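Local atomic coordinates of signal recognition particle 54 kDa protein (PDB entry 7EPK), a protein that is the SRP54 subunit of an archaeal signal recognition particle, combining a helical bundle domain, a P-loop GTPase-type domain and a helical signal peptide binding domain. Residues P210-L215 with I238-V243; K371-I376 with V407-E412. All blocks are in the same frame, centred on the assembly; numbering follows the deposited sequence.

Interaction 1: residues P210-L215 with I238-V243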
loop_
_atom_site.group_PDB
_atom_site.type_symbol
_atom_site.label_atom_id
_atom_site.label_comp_id
_atom_site.label_asym_id
_atom_site.label_seq_id
_atom_site.Cartn_x
_atom_site.Cartn_y
_atom_site.Cartn_z
ATOM N N PRO A 210 -23.735 14.299 3.857
ATOM C CA PRO A 210 -22.947 13.214 3.277
ATOM C C PRO A 210 -21.800 12.772 4.203
ATOM O O PRO A 210 -21.227 13.607 4.910
ATOM C CB PRO A 210 -22.439 13.795 1.948
ATOM C CG PRO A 210 -22.413 15.282 2.179
ATOM C CD PRO A 210 -23.468 15.592 3.219
ATOM N N ASP A 211 -21.521 11.467 4.202
ATOM C CA ASP A 211 -20.464 10.831 5.032
ATOM C C ASP A 211 -19.103 11.048 4.336
ATOM O O ASP A 211 -18.078 11.108 5.039
ATOM C CB ASP A 211 -20.852 9.379 5.359
ATOM C CG ASP A 211 -22.067 9.239 6.290
ATOM O OD1 ASP A 211 -21.981 9.696 7.470
ATOM O OD2 ASP A 211 -23.090 8.627 5.863
ATOM N N GLU A 212 -19.107 11.249 3.019
ATOM C CA GLU A 212 -17.905 11.341 2.156
ATOM C C GLU A 212 -18.280 12.232 0.966
ATOM O O GLU A 212 -19.105 11.796 0.158
ATOM C CB GLU A 212 -17.461 9.932 1.722
ATOM C CG GLU A 212 -16.303 9.842 0.714
ATOM C CD GLU A 212 -15.959 8.430 0.172
ATOM O OE1 GLU A 212 -16.379 7.424 0.801
ATOM O OE2 GLU A 212 -15.285 8.305 -0.911
ATOM N N VAL A 213 -17.729 13.446 0.877
ATOM C CA VAL A 213 -17.819 14.272 -0.358
ATOM C C VAL A 213 -16.626 13.906 -1.243
ATOM O O VAL A 213 -15.485 14.085 -0.819
ATOM C CB VAL A 213 -17.872 15.776 -0.031
ATOM C CG1 VAL A 213 -17.790 16.605 -1.293
ATOM C CG2 VAL A 213 -19.109 16.156 0.772
ATOM N N ALA A 214 -16.868 13.349 -2.417
ATOM C CA ALA A 214 -15.800 12.949 -3.355
ATOM C C ALA A 214 -15.709 14.007 -4.446
ATOM O O ALA A 214 -16.719 14.269 -5.060
ATOM C CB ALA A 214 -16.080 11.595 -3.948
ATOM N N LEU A 215 -14.537 14.602 -4.623
ATOM C CA LEU A 215 -14.219 15.465 -5.779
ATOM C C LEU A 215 -13.824 14.573 -6.949
ATOM O O LEU A 215 -12.863 13.837 -6.816
ATOM C CB LEU A 215 -13.072 16.407 -5.426
ATOM C CG LEU A 215 -12.639 17.299 -6.578
ATOM C CD1 LEU A 215 -13.791 18.169 -7.071
ATOM C CD2 LEU A 215 -11.467 18.164 -6.153
ATOM N N ILE A 238 -13.900 18.484 0.985
ATOM C CA ILE A 238 -13.556 17.225 0.269
ATOM C C ILE A 238 -12.979 16.209 1.255
ATOM O O ILE A 238 -12.106 16.587 2.053
ATOM C CB ILE A 238 -12.531 17.465 -0.846
ATOM C CG1 ILE A 238 -12.948 18.568 -1.826
ATOM C CG2 ILE A 238 -12.227 16.138 -1.531
ATOM C CD1 ILE A 238 -14.334 18.411 -2.377
ATOM N N GLY A 239 -13.405 14.954 1.132
ATOM C CA GLY A 239 -12.948 13.811 1.938
ATOM C C GLY A 239 -12.357 12.745 1.044
ATOM O O GLY A 239 -11.574 11.927 1.545
ATOM N N SER A 240 -12.701 12.757 -0.243
ATOM C CA SER A 240 -12.179 11.797 -1.243
ATOM C C SER A 240 -11.769 12.532 -2.523
ATOM O O SER A 240 -12.313 13.641 -2.775
ATOM C CB SER A 240 -13.198 10.733 -1.515
ATOM O OG SER A 240 -13.188 9.788 -0.458
ATOM N N ILE A 241 -10.841 11.950 -3.293
ATOM C CA ILE A 241 -10.566 12.367 -4.698
ATOM C C ILE A 241 -10.587 11.119 -5.563
ATOM O O ILE A 241 -10.012 10.093 -5.177
ATOM C CB ILE A 241 -9.242 13.139 -4.855
ATOM C CG1 ILE A 241 -9.333 14.510 -4.176
ATOM C CG2 ILE A 241 -8.856 13.257 -6.324
ATOM C CD1 ILE A 241 -8.035 15.262 -4.088
ATOM N N ILE A 242 -11.255 11.224 -6.699
ATOM C CA ILE A 242 -11.363 10.131 -7.693
ATOM C C ILE A 242 -10.828 10.735 -8.979
ATOM O O ILE A 242 -11.267 11.839 -9.313
ATOM C CB ILE A 242 -12.809 9.617 -7.822
ATOM C CG1 ILE A 242 -13.322 9.057 -6.492
ATOM C CG2 ILE A 242 -12.879 8.594 -8.940
ATOM C CD1 ILE A 242 -14.763 8.591 -6.491
ATOM N N VAL A 243 -9.873 10.074 -9.625
ATOM C CA VAL A 243 -9.200 10.642 -10.821
ATOM C C VAL A 243 -9.611 9.817 -12.041
ATOM O O VAL A 243 -9.315 8.596 -12.057
ATOM C CB VAL A 243 -7.674 10.720 -10.628
ATOM C CG1 VAL A 243 -6.987 11.312 -11.846
ATOM C CG2 VAL A 243 -7.313 11.533 -9.398
#

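Interaction 2: residues K371-I376 with V407-E412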
loop_
_atom_site.group_PDB
_atom_site.type_symbol
_atom_site.label_atom_id
_atom_site.label_comp_id
_atom_site.label_asym_id
_atom_site.label_seq_id
_atom_site.Cartn_x
_atom_site.Cartn_y
_atom_site.Cartn_z
ATOM N N LYS A 371 9.977 -24.653 15.088
ATOM C CA LYS A 371 8.764 -23.945 15.600
ATOM C C LYS A 371 8.493 -24.366 17.048
ATOM O O LYS A 371 8.000 -23.524 17.828
ATOM C CB LYS A 371 7.539 -24.211 14.714
ATOM C CG LYS A 371 6.293 -23.377 15.013
ATOM C CD LYS A 371 5.145 -24.173 15.628
ATOM C CE LYS A 371 3.816 -23.438 15.653
ATOM N NZ LYS A 371 3.208 -23.331 14.303
ATOM N N ARG A 372 8.785 -25.622 17.390
ATOM C CA ARG A 372 8.549 -26.172 18.752
ATOM C C ARG A 372 9.632 -25.597 19.666
ATOM O O ARG A 372 9.309 -25.141 20.781
ATOM C CB ARG A 372 8.598 -27.711 18.777
ATOM C CG ARG A 372 7.368 -28.438 18.233
ATOM C CD ARG A 372 7.357 -29.917 18.625
ATOM N NE ARG A 372 8.587 -30.644 18.290
ATOM C CZ ARG A 372 8.842 -31.233 17.121
ATOM N NH1 ARG A 372 7.955 -31.198 16.140
ATOM N NH2 ARG A 372 9.999 -31.842 16.930
ATOM N N TRP A 373 10.878 -25.622 19.190
ATOM C CA TRP A 373 12.057 -25.106 19.925
ATOM C C TRP A 373 11.858 -23.627 20.243
ATOM O O TRP A 373 12.219 -23.230 21.362
ATOM C CB TRP A 373 13.325 -25.368 19.119
ATOM C CG TRP A 373 13.771 -26.786 19.240
ATOM C CD1 TRP A 373 13.064 -27.818 19.781
ATOM C CD2 TRP A 373 15.023 -27.338 18.799
ATOM N NE1 TRP A 373 13.789 -28.974 19.716
ATOM C CE2 TRP A 373 14.996 -28.714 19.114
ATOM C CE3 TRP A 373 16.162 -26.817 18.166
ATOM C CZ2 TRP A 373 16.073 -29.560 18.830
ATOM C CZ3 TRP A 373 17.226 -27.655 17.888
ATOM C CH2 TRP A 373 17.179 -29.010 18.216
ATOM N N MET A 374 11.273 -22.858 19.317
ATOM C CA MET A 374 11.023 -21.410 19.520
ATOM C C MET A 374 9.963 -21.239 20.619
ATOM O O MET A 374 10.199 -20.438 21.542
ATOM C CB MET A 374 10.661 -20.695 18.212
ATOM C CG MET A 374 11.921 -20.291 17.397
ATOM S SD MET A 374 11.649 -19.549 15.735
ATOM C CE MET A 374 10.453 -18.288 16.175
ATOM N N ALA A 375 8.889 -22.028 20.600
ATOM C CA ALA A 375 7.804 -22.000 21.620
ATOM C C ALA A 375 8.396 -22.286 23.000
ATOM O O ALA A 375 8.036 -21.578 23.961
ATOM C CB ALA A 375 6.742 -23.016 21.276
ATOM N N ILE A 376 9.255 -23.313 23.059
ATOM C CA ILE A 376 10.024 -23.760 24.260
ATOM C C ILE A 376 10.753 -22.552 24.855
ATOM O O ILE A 376 10.543 -22.276 26.028
ATOM C CB ILE A 376 11.026 -24.880 23.896
ATOM C CG1 ILE A 376 10.345 -26.199 23.512
ATOM C CG2 ILE A 376 12.043 -25.067 25.010
ATOM C CD1 ILE A 376 9.989 -27.076 24.682
ATOM N N VAL A 407 8.436 -33.123 27.712
ATOM C CA VAL A 407 9.534 -32.929 28.695
ATOM C C VAL A 407 10.835 -33.404 28.045
ATOM O O VAL A 407 11.897 -32.948 28.484
ATOM C CB VAL A 407 9.212 -33.668 30.011
ATOM C CG1 VAL A 407 9.295 -35.190 29.874
ATOM C CG2 VAL A 407 10.076 -33.169 31.155
ATOM N N ASP A 408 10.744 -34.297 27.051
ATOM C CA ASP A 408 11.898 -34.805 26.253
ATOM C C ASP A 408 12.249 -33.804 25.142
ATOM O O ASP A 408 13.415 -33.778 24.740
ATOM C CB ASP A 408 11.621 -36.182 25.627
ATOM C CG ASP A 408 11.918 -37.403 26.491
ATOM O OD1 ASP A 408 12.397 -37.234 27.640
ATOM O OD2 ASP A 408 11.678 -38.524 25.993
ATOM N N ASP A 409 11.276 -33.045 24.625
ATOM C CA ASP A 409 11.510 -32.022 23.566
ATOM C C ASP A 409 12.458 -30.949 24.107
ATOM O O ASP A 409 13.476 -30.642 23.438
ATOM C CB ASP A 409 10.211 -31.393 23.060
ATOM C CG ASP A 409 9.858 -31.866 21.666
ATOM O OD1 ASP A 409 10.728 -31.746 20.770
ATOM O OD2 ASP A 409 8.735 -32.370 21.493
ATOM N N VAL A 410 12.131 -30.418 25.286
ATOM C CA VAL A 410 12.974 -29.426 26.011
ATOM C C VAL A 410 14.340 -30.063 26.337
ATOM O O VAL A 410 15.305 -29.299 26.497
ATOM C CB VAL A 410 12.240 -28.815 27.228
ATOM C CG1 VAL A 410 11.328 -29.790 27.953
ATOM C CG2 VAL A 410 13.202 -28.161 28.205
ATOM N N ARG A 411 14.462 -31.397 26.352
ATOM C CA ARG A 411 15.780 -32.103 26.434
ATOM C C ARG A 411 16.519 -32.040 25.090
ATOM O O ARG A 411 17.745 -31.897 25.126
ATOM C CB ARG A 411 15.665 -33.586 26.820
ATOM C CG ARG A 411 15.349 -33.861 28.280
ATOM C CD ARG A 411 15.252 -35.354 28.541
ATOM N NE ARG A 411 15.103 -35.556 29.973
ATOM C CZ ARG A 411 16.105 -35.595 30.844
ATOM N NH1 ARG A 411 17.360 -35.507 30.420
ATOM N NH2 ARG A 411 15.848 -35.735 32.136
ATOM N N GLU A 412 15.827 -32.198 23.956
ATOM C CA GLU A 412 16.460 -32.218 22.603
ATOM C C GLU A 412 17.180 -30.880 22.370
ATOM O O GLU A 412 18.358 -30.912 22.010
ATOM C CB GLU A 412 15.438 -32.465 21.483
ATOM C CG GLU A 412 14.784 -33.843 21.480
ATOM C CD GLU A 412 13.540 -33.975 20.601
ATOM O OE1 GLU A 412 13.146 -32.978 19.960
ATOM O OE2 GLU A 412 12.949 -35.078 20.562
#

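Interaction 1: residues P210-L215 with I238-V243
V213, A214 and L215 lie beside S240, I241 and I242 as neighbouring parallel strands. They are the two strands of a beta-alpha-beta unit in the P-loop NTPase-type sheet, joined through helix 225-235. V213 O collects two amides, G239 N at 3.0 Å and S240 N at 3.1 Å. Further along, L215 O accepts I242 N.

The side chains interlock on both faces of the sheet. On one face the small A214 makes a low spot. S240 CB and I242 CD1 both come against A214 CB, S240 CB at 3.9 Å. On the other face I238 supplies the bump. Its CD1 fills the hollow between L215 CB at 3.9 Å and V213 CG1 at 4.0 Å, and I241 follows beside L215. V102 of strand 97-102 also touches V213 and I238.

E212 is on the A214 face. With CG anti to the backbone N (chi1 174°), the extended chain carries the carboxylate over to S240. E212 OE1 has a salt bridge to K267 and a hydrogen bond from W97. The other oxygen, E212 OE2, accepts S240 OG at 2.6 Å, with the hydroxyl about 50° above the carboxylate plane.

Interaction 2: residues K371-I376 with V407-E412
R372, W373 and I376 pack against D409, V410 and E412 in a buried helix-to-helix contact with one charged edge. It lies in the signal peptide binding domain, where helix 367-379 packs against helix 409-423.

The apolar part is formed by I376 and V410. I376 CD1 comes against V410 CB at 3.8 Å, and the two side chains cross at about a right angle. M396 of helix 393-402 also touches V410, and L413 touches both I376 and W373.

W373 packs against E412. The NE1 and CZ2 side of its indole comes nearest the second helix. W373 CZ2 is 4.0 Å from E412 CB and 3.9 Å from E412 C, and W373 NE1 lies near D409 O without a hydrogen bond. This approach is oblique to the ring. The indole and the E412 carboxylate are turned 59° apart. L333 of helix 326-337 touches W373, and Y416 meets it ring to ring.

R372 carries the polar part. Its chain bends at chi3 (-53°), and NE points to the acid. R372 NE donates to D409 OD1 over 3.5 Å, a weak hydrogen bond within a salt bridge. D409 OD2 is nearly as close to R372 NE, at 3.6 Å. OD1 lies at the guanidinium edge, near its plane, although the carboxylate is turned 45° from it.

E412 adds a second acid nearby: R372 NH2 and E412 OE1 are 4.5 Å apart, beyond a salt bridge. The positive guanidinium probably offsets part of the negative charge of the two acids. The long bond implies a loose electrostatic tie beside an apolar core.

The two contacts belong to different parts of SRP54 and do not touch. Their centres are 54 Å apart, and their nearest atoms about 39 Å. They lie on opposite sides of the chain's centre and follow one another in sequence. Interaction 1 is in the nucleotide-binding domain. There the side chain of I242 is about 8 Å from the bound GDP, and that of L215 about 13 Å from the magnesium ion. L215 also touches residues of the probable P-loop. Interaction 2 is in the all-helical signal peptide binding domain, well away from that pocket. One contact joins strands chiefly through backbone bonds; the other joins helices mainly through side chains.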